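Local coordinates for protein angel homolog 2 (Homo sapiens, PDB 6RW0) that acts as a 2',3'-cyclic phosphatase within the CCR4 family of deadenylases and probably binds the 3' untranslated regions of mRNAs, at residues D204-Q209 / F237-G242; V156-P161 / T194-N199. One frame throughout, in Å; residues are numbered along the deposited sequence.

Contact 1: D204-Q209 / F237-G242; sequences DIKLTQ and FNSVPG
Lys206 alone carries this contact from the helical side, laying its aliphatic chain against the carbonyl oxygens of Phe237 and Asn238, Asn238 CB and Ser239 OG of the loop 237-242. Two residues earlier, the backbone oxygen of Asp204 takes both Thr208 N and Thr208 OG1, from opposite faces of its carbonyl plane. Lys206 leaves the helix with CG beside its own backbone N (chi1 -83°). Its CD passes 3.7 Å from Ser239 OG, and CE comes to 3.1 Å from Asn238 O. The lysine chain crosses the Asn238 side chain at about a right angle, CE lying 3.6 Å from Asn238 CB. A bend at the last torsion (chi4 72°) then brings NZ to Gln267 OE1 and the carbonyl oxygens of Leu197 and Tyr198; Asn238 O, though near, is badly angled for it. A methionine in its place would probably leave those three oxygens without the ammonium they share. Beside the lysine chain, Ser239 OG donates to Phe237 O (2.9 Å) from above the carbonyl plane, tightening a turn in which Asn238 has positive phi. Asn238, in the Asp-Phe-Asn signature of the DNase I-like fold, has its ND2 hydrogen-bonded to Leu196 O and its side chain about 7 Å from the bound magnesium ion. Around the contact, Leu245 of helix 244-251 packs on both Lys206 and Ser239, Phe237 rests on Ile249 and on Thr194 of strand 189-195, and its backbone bonds to Val363 of strand 359-369.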
loop_
_atom_site.group_PDB
_atom_site.type_symbol
_atom_site.label_atom_id
_atom_site.label_comp_id
_atom_site.label_asym_id
_atom_site.label_seq_id
_atom_site.Cartn_x
_atom_site.Cartn_y
_atom_site.Cartn_z
ATOM N N ASP A 204 9.923 1.361 -14.653
ATOM C CA ASP A 204 8.993 1.186 -15.786
ATOM C C ASP A 204 7.900 0.198 -15.368
ATOM O O ASP A 204 6.755 0.487 -15.565
ATOM C CB ASP A 204 9.746 0.708 -17.029
ATOM C CG ASP A 204 10.623 -0.519 -16.866
ATOM O OD1 ASP A 204 11.098 -0.769 -15.782
ATOM O OD2 ASP A 204 10.804 -1.187 -17.843
ATOM N N ILE A 205 8.257 -0.918 -14.762
ATOM C CA ILE A 205 7.250 -1.856 -14.278
ATOM C C ILE A 205 6.440 -1.237 -13.148
ATOM O O ILE A 205 5.209 -1.336 -13.130
ATOM C CB ILE A 205 7.875 -3.208 -13.883
ATOM C CG1 ILE A 205 8.581 -3.833 -15.077
ATOM C CG2 ILE A 205 6.765 -4.111 -13.343
ATOM C CD1 ILE A 205 9.287 -5.103 -14.727
ATOM N N LYS A 206 7.106 -0.575 -12.196
ATOM C CA LYS A 206 6.390 0.018 -11.070
ATOM C C LYS A 206 5.315 0.997 -11.529
ATOM O O LYS A 206 4.189 0.976 -11.018
ATOM C CB LYS A 206 7.350 0.762 -10.149
ATOM C CG LYS A 206 8.076 -0.047 -9.135
ATOM C CD LYS A 206 8.481 0.927 -8.022
ATOM C CE LYS A 206 8.886 0.201 -6.765
ATOM N NZ LYS A 206 10.178 -0.469 -6.879
ATOM N N LEU A 207 5.673 1.933 -12.424
ATOM C CA LEU A 207 4.700 2.926 -12.880
ATOM C C LEU A 207 3.560 2.270 -13.642
ATOM O O LEU A 207 2.409 2.714 -13.544
ATOM C CB LEU A 207 5.364 3.988 -13.760
ATOM C CG LEU A 207 6.112 5.048 -12.960
ATOM C CD1 LEU A 207 6.963 5.884 -13.891
ATOM C CD2 LEU A 207 5.169 5.926 -12.163
ATOM N N THR A 208 3.846 1.206 -14.392
ATOM C CA THR A 208 2.790 0.539 -15.140
ATOM C C THR A 208 1.858 -0.219 -14.200
ATOM O O THR A 208 0.639 -0.199 -14.384
ATOM C CB THR A 208 3.396 -0.384 -16.198
ATOM O OG1 THR A 208 4.290 0.361 -17.045
ATOM C CG2 THR A 208 2.331 -0.983 -17.101
ATOM N N GLN A 209 2.416 -0.890 -13.187
ATOM C CA GLN A 209 1.590 -1.522 -12.160
ATOM C C GLN A 209 0.703 -0.496 -11.471
ATOM O O GLN A 209 -0.501 -0.707 -11.294
ATOM C CB GLN A 209 2.479 -2.245 -11.147
ATOM C CG GLN A 209 3.225 -3.433 -11.731
ATOM C CD GLN A 209 3.991 -4.237 -10.694
ATOM O OE1 GLN A 209 4.263 -3.761 -9.594
ATOM N NE2 GLN A 209 4.352 -5.467 -11.053
ATOM N N PHE A 237 4.215 0.568 -1.662
ATOM C CA PHE A 237 4.513 1.040 -3.013
ATOM C C PHE A 237 5.986 0.906 -3.363
ATOM O O PHE A 237 6.369 1.194 -4.501
ATOM C CB PHE A 237 4.018 2.489 -3.201
ATOM C CG PHE A 237 2.511 2.603 -3.201
ATOM C CD1 PHE A 237 1.793 2.523 -2.016
ATOM C CD2 PHE A 237 1.817 2.749 -4.390
ATOM C CE1 PHE A 237 0.421 2.582 -2.013
ATOM C CE2 PHE A 237 0.436 2.827 -4.389
ATOM C CZ PHE A 237 -0.261 2.736 -3.202
ATOM N N ASN A 238 6.813 0.461 -2.415
ATOM C CA ASN A 238 8.250 0.297 -2.636
ATOM C C ASN A 238 8.845 1.545 -3.279
ATOM O O ASN A 238 9.739 1.477 -4.123
ATOM C CB ASN A 238 8.546 -0.972 -3.422
ATOM C CG ASN A 238 8.699 -2.181 -2.517
ATOM O OD1 ASN A 238 9.403 -2.131 -1.509
ATOM N ND2 ASN A 238 8.026 -3.262 -2.855
ATOM N N SER A 239 8.345 2.701 -2.851
ATOM C CA SER A 239 8.769 3.984 -3.377
ATOM C C SER A 239 8.729 4.962 -2.220
ATOM O O SER A 239 7.849 4.861 -1.358
ATOM C CB SER A 239 7.807 4.483 -4.453
ATOM O OG SER A 239 7.730 3.568 -5.538
ATOM N N VAL A 240 9.667 5.906 -2.217
ATOM C CA VAL A 240 9.856 6.780 -1.062
ATOM C C VAL A 240 9.237 8.161 -1.241
ATOM O O VAL A 240 8.925 8.577 -2.368
ATOM C CB VAL A 240 11.344 6.898 -0.685
ATOM C CG1 VAL A 240 11.969 5.513 -0.494
ATOM C CG2 VAL A 240 12.090 7.700 -1.721
ATOM N N PRO A 241 9.038 8.902 -0.155
ATOM C CA PRO A 241 8.434 10.233 -0.273
ATOM C C PRO A 241 9.249 11.146 -1.172
ATOM O O PRO A 241 10.482 11.171 -1.128
ATOM C CB PRO A 241 8.394 10.732 1.176
ATOM C CG PRO A 241 8.288 9.447 1.983
ATOM C CD PRO A 241 9.215 8.503 1.261
ATOM N N GLY A 242 8.539 11.890 -2.015
ATOM C CA GLY A 242 9.172 12.807 -2.928
ATOM C C GLY A 242 9.727 12.177 -4.180
ATOM O O GLY A 242 10.223 12.904 -5.051
#

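Contact 2: V156-P161 / T194-N199; sequences VEFFRP and THLLYN
Phe158 and Leu196 mark the closest backbone approach, their CA atoms 9.1 Å apart, just beyond the ends of strands 148-157 and 189-195, which run the same way on either side of strand 171-179. The spacing is that of next-but-one strands in a sheet of the DNase I-like alpha/beta sandwich, so side chains make the contact. Phe158 supplies the ring. With CG beside the backbone N (chi1 -58°), it swings out toward the opposite segment and presents its CE2-CZ rim to Thr194. The threonine hydroxyl meets that rim in the plane of the ring, Thr194 OG1 lying 3.3 Å from Phe158 CE2 and 3.4 Å from Phe158 CZ. Thr194 reaches it with OG1 anti to the backbone N (chi1 -167°). The same OG1 is hydrogen-bonded to Val171 O of the intervening strand, so a buried hydroxyl is satisfied while its oxygen faces the C-H edge of the ring, probably a mildly favourable contact. Backbone bonding between Phe158 and Asn170 ties the aromatic residue to the residue just before that strand. Helix 203-220 lies over this side of the sheet, with Gln209 against Phe158 and Leu213 against Thr194. His195, next in sequence, touches Gln104 and Glu105 of strand 100-107 in the other sheet, so the strand end serves both layers. The Leu196 side chain, about 12 Å from the bound magnesium ion, makes the apolar part of the contact. Its CA-CB bond does not aim at the phenylalanine, but its end comes nearer, and Leu196 CD2 settles 3.9 Å from Phe158 CE2, the ring carbon that Thr194 OG1 also approaches.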
loop_
_atom_site.group_PDB
_atom_site.type_symbol
_atom_site.label_atom_id
_atom_site.label_comp_id
_atom_site.label_asym_id
_atom_site.label_seq_id
_atom_site.Cartn_x
_atom_site.Cartn_y
_atom_site.Cartn_z
ATOM N N VAL A 156 -6.829 -7.225 -9.225
ATOM C CA VAL A 156 -5.971 -6.738 -10.296
ATOM C C VAL A 156 -4.734 -7.627 -10.340
ATOM O O VAL A 156 -4.041 -7.781 -9.323
ATOM C CB VAL A 156 -5.554 -5.277 -10.062
ATOM C CG1 VAL A 156 -4.816 -4.735 -11.259
ATOM C CG2 VAL A 156 -6.763 -4.399 -9.748
ATOM N N GLU A 157 -4.453 -8.213 -11.500
ATOM C CA GLU A 157 -3.211 -8.949 -11.729
ATOM C C GLU A 157 -2.301 -8.097 -12.598
ATOM O O GLU A 157 -2.682 -7.722 -13.718
ATOM C CB GLU A 157 -3.478 -10.283 -12.427
ATOM C CG GLU A 157 -4.200 -11.269 -11.540
ATOM C CD GLU A 157 -4.484 -12.611 -12.187
ATOM O OE1 GLU A 157 -4.276 -12.774 -13.415
ATOM O OE2 GLU A 157 -4.928 -13.511 -11.441
ATOM N N PHE A 158 -1.102 -7.787 -12.102
ATOM C CA PHE A 158 -0.185 -6.995 -12.909
ATOM C C PHE A 158 0.571 -7.840 -13.928
ATOM O O PHE A 158 1.142 -7.279 -14.870
ATOM C CB PHE A 158 0.803 -6.210 -12.036
ATOM C CG PHE A 158 0.146 -5.271 -11.036
ATOM C CD1 PHE A 158 -0.952 -4.493 -11.380
ATOM C CD2 PHE A 158 0.652 -5.154 -9.758
ATOM C CE1 PHE A 158 -1.534 -3.632 -10.453
ATOM C CE2 PHE A 158 0.084 -4.303 -8.848
ATOM C CZ PHE A 158 -1.024 -3.547 -9.191
ATOM N N PHE A 159 0.537 -9.143 -13.776
ATOM C CA PHE A 159 1.210 -10.039 -14.737
ATOM C C PHE A 159 0.363 -10.129 -16.013
ATOM O O PHE A 159 -0.781 -10.518 -15.914
ATOM C CB PHE A 159 1.381 -11.444 -14.164
ATOM C CG PHE A 159 1.998 -12.405 -15.139
ATOM C CD1 PHE A 159 3.297 -12.244 -15.544
ATOM C CD2 PHE A 159 1.253 -13.416 -15.699
ATOM C CE1 PHE A 159 3.858 -13.099 -16.470
ATOM C CE2 PHE A 159 1.822 -14.277 -16.618
ATOM C CZ PHE A 159 3.117 -14.102 -17.012
ATOM N N ARG A 160 0.911 -9.768 -17.165
ATOM C CA ARG A 160 0.215 -9.937 -18.451
ATOM C C ARG A 160 1.086 -10.852 -19.316
ATOM O O ARG A 160 2.102 -10.416 -19.750
ATOM C CB ARG A 160 -0.010 -8.586 -19.125
ATOM C CG ARG A 160 -1.147 -7.779 -18.526
ATOM C CD ARG A 160 -2.501 -8.308 -18.931
ATOM N NE ARG A 160 -2.724 -8.200 -20.359
ATOM C CZ ARG A 160 -3.391 -7.220 -20.955
ATOM N NH1 ARG A 160 -3.977 -6.283 -20.238
ATOM N NH2 ARG A 160 -3.429 -7.148 -22.268
ATOM N N PRO A 161 0.664 -12.069 -19.662
ATOM C CA PRO A 161 1.513 -12.935 -20.445
ATOM C C PRO A 161 1.705 -12.397 -21.867
ATOM O O PRO A 161 2.628 -12.790 -22.463
ATOM C CB PRO A 161 0.800 -14.286 -20.432
ATOM C CG PRO A 161 -0.623 -13.972 -20.139
ATOM C CD PRO A 161 -0.635 -12.655 -19.383
ATOM N N THR A 194 -2.426 -2.563 -2.607
ATOM C CA THR A 194 -1.470 -3.189 -3.506
ATOM C C THR A 194 -0.132 -3.351 -2.813
ATOM O O THR A 194 0.122 -2.783 -1.747
ATOM C CB THR A 194 -1.326 -2.390 -4.811
ATOM O OG1 THR A 194 -0.626 -3.166 -5.791
ATOM C CG2 THR A 194 -0.532 -1.097 -4.609
ATOM N N HIS A 195 0.733 -4.118 -3.469
ATOM C CA HIS A 195 2.133 -4.282 -3.086
ATOM C C HIS A 195 2.886 -4.279 -4.415
ATOM O O HIS A 195 2.835 -5.258 -5.167
ATOM C CB HIS A 195 2.328 -5.565 -2.294
ATOM C CG HIS A 195 3.687 -5.702 -1.691
ATOM N ND1 HIS A 195 4.047 -6.788 -0.923
ATOM C CD2 HIS A 195 4.774 -4.899 -1.748
ATOM C CE1 HIS A 195 5.304 -6.650 -0.537
ATOM N NE2 HIS A 195 5.766 -5.505 -1.008
ATOM N N LEU A 196 3.533 -3.159 -4.730
ATOM C CA LEU A 196 4.219 -3.023 -6.008
ATOM C C LEU A 196 5.564 -3.748 -6.000
ATOM O O LEU A 196 6.156 -4.016 -4.949
ATOM C CB LEU A 196 4.458 -1.551 -6.356
ATOM C CG LEU A 196 3.223 -0.657 -6.489
ATOM C CD1 LEU A 196 3.633 0.716 -7.017
ATOM C CD2 LEU A 196 2.166 -1.290 -7.389
ATOM N N LEU A 197 6.043 -4.063 -7.203
ATOM C CA LEU A 197 7.344 -4.690 -7.407
ATOM C C LEU A 197 8.436 -4.037 -6.571
ATOM O O LEU A 197 8.585 -2.814 -6.571
ATOM C CB LEU A 197 7.707 -4.531 -8.886
ATOM C CG LEU A 197 9.054 -5.094 -9.310
ATOM C CD1 LEU A 197 9.045 -6.599 -9.099
ATOM C CD2 LEU A 197 9.341 -4.758 -10.744
ATOM N N TYR A 198 9.268 -4.838 -5.908
ATOM C CA TYR A 198 10.372 -4.293 -5.105
ATOM C C TYR A 198 11.510 -3.790 -6.007
ATOM O O TYR A 198 11.900 -2.677 -5.767
ATOM C CB TYR A 198 10.921 -5.353 -4.147
ATOM C CG TYR A 198 12.251 -4.952 -3.574
ATOM C CD1 TYR A 198 12.341 -3.921 -2.669
ATOM C CD2 TYR A 198 13.421 -5.527 -4.013
ATOM C CE1 TYR A 198 13.558 -3.487 -2.190
ATOM C CE2 TYR A 198 14.645 -5.107 -3.543
ATOM C CZ TYR A 198 14.715 -4.088 -2.625
ATOM O OH TYR A 198 15.930 -3.668 -2.178
ATOM N N ASN A 199 11.936 -4.592 -6.990
ATOM C CA ASN A 199 13.149 -4.365 -7.776
ATOM C C ASN A 199 13.416 -2.888 -8.043
ATOM O O ASN A 199 12.697 -2.252 -8.821
ATOM C CB ASN A 199 12.996 -5.154 -9.084
ATOM C CG ASN A 199 14.296 -5.332 -9.823
ATOM O OD1 ASN A 199 14.925 -4.357 -10.220
ATOM N ND2 ASN A 199 14.701 -6.585 -10.035
#

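Overall arrangement
Contact 2 closes before contact 1 opens, and their centres lie 11 Å apart within the one DNase I-like domain. Strand 189-195, helix 203-220 and strand 231-236 follow in that order, and the two strands are parallel neighbours, making a beta-alpha-beta crossover. Contact 2 lies at the end of its first strand; contact 1 joins its helix to the loop after its second. The two meet directly: Asn238 ND2 probably hydrogen-bonds Leu196 O at 2.9 Å, and Gln209 OE1 probably accepts from Leu197 N at 3.0 Å. Helix, strand ends and loops are thereby fixed together beside the magnesium site.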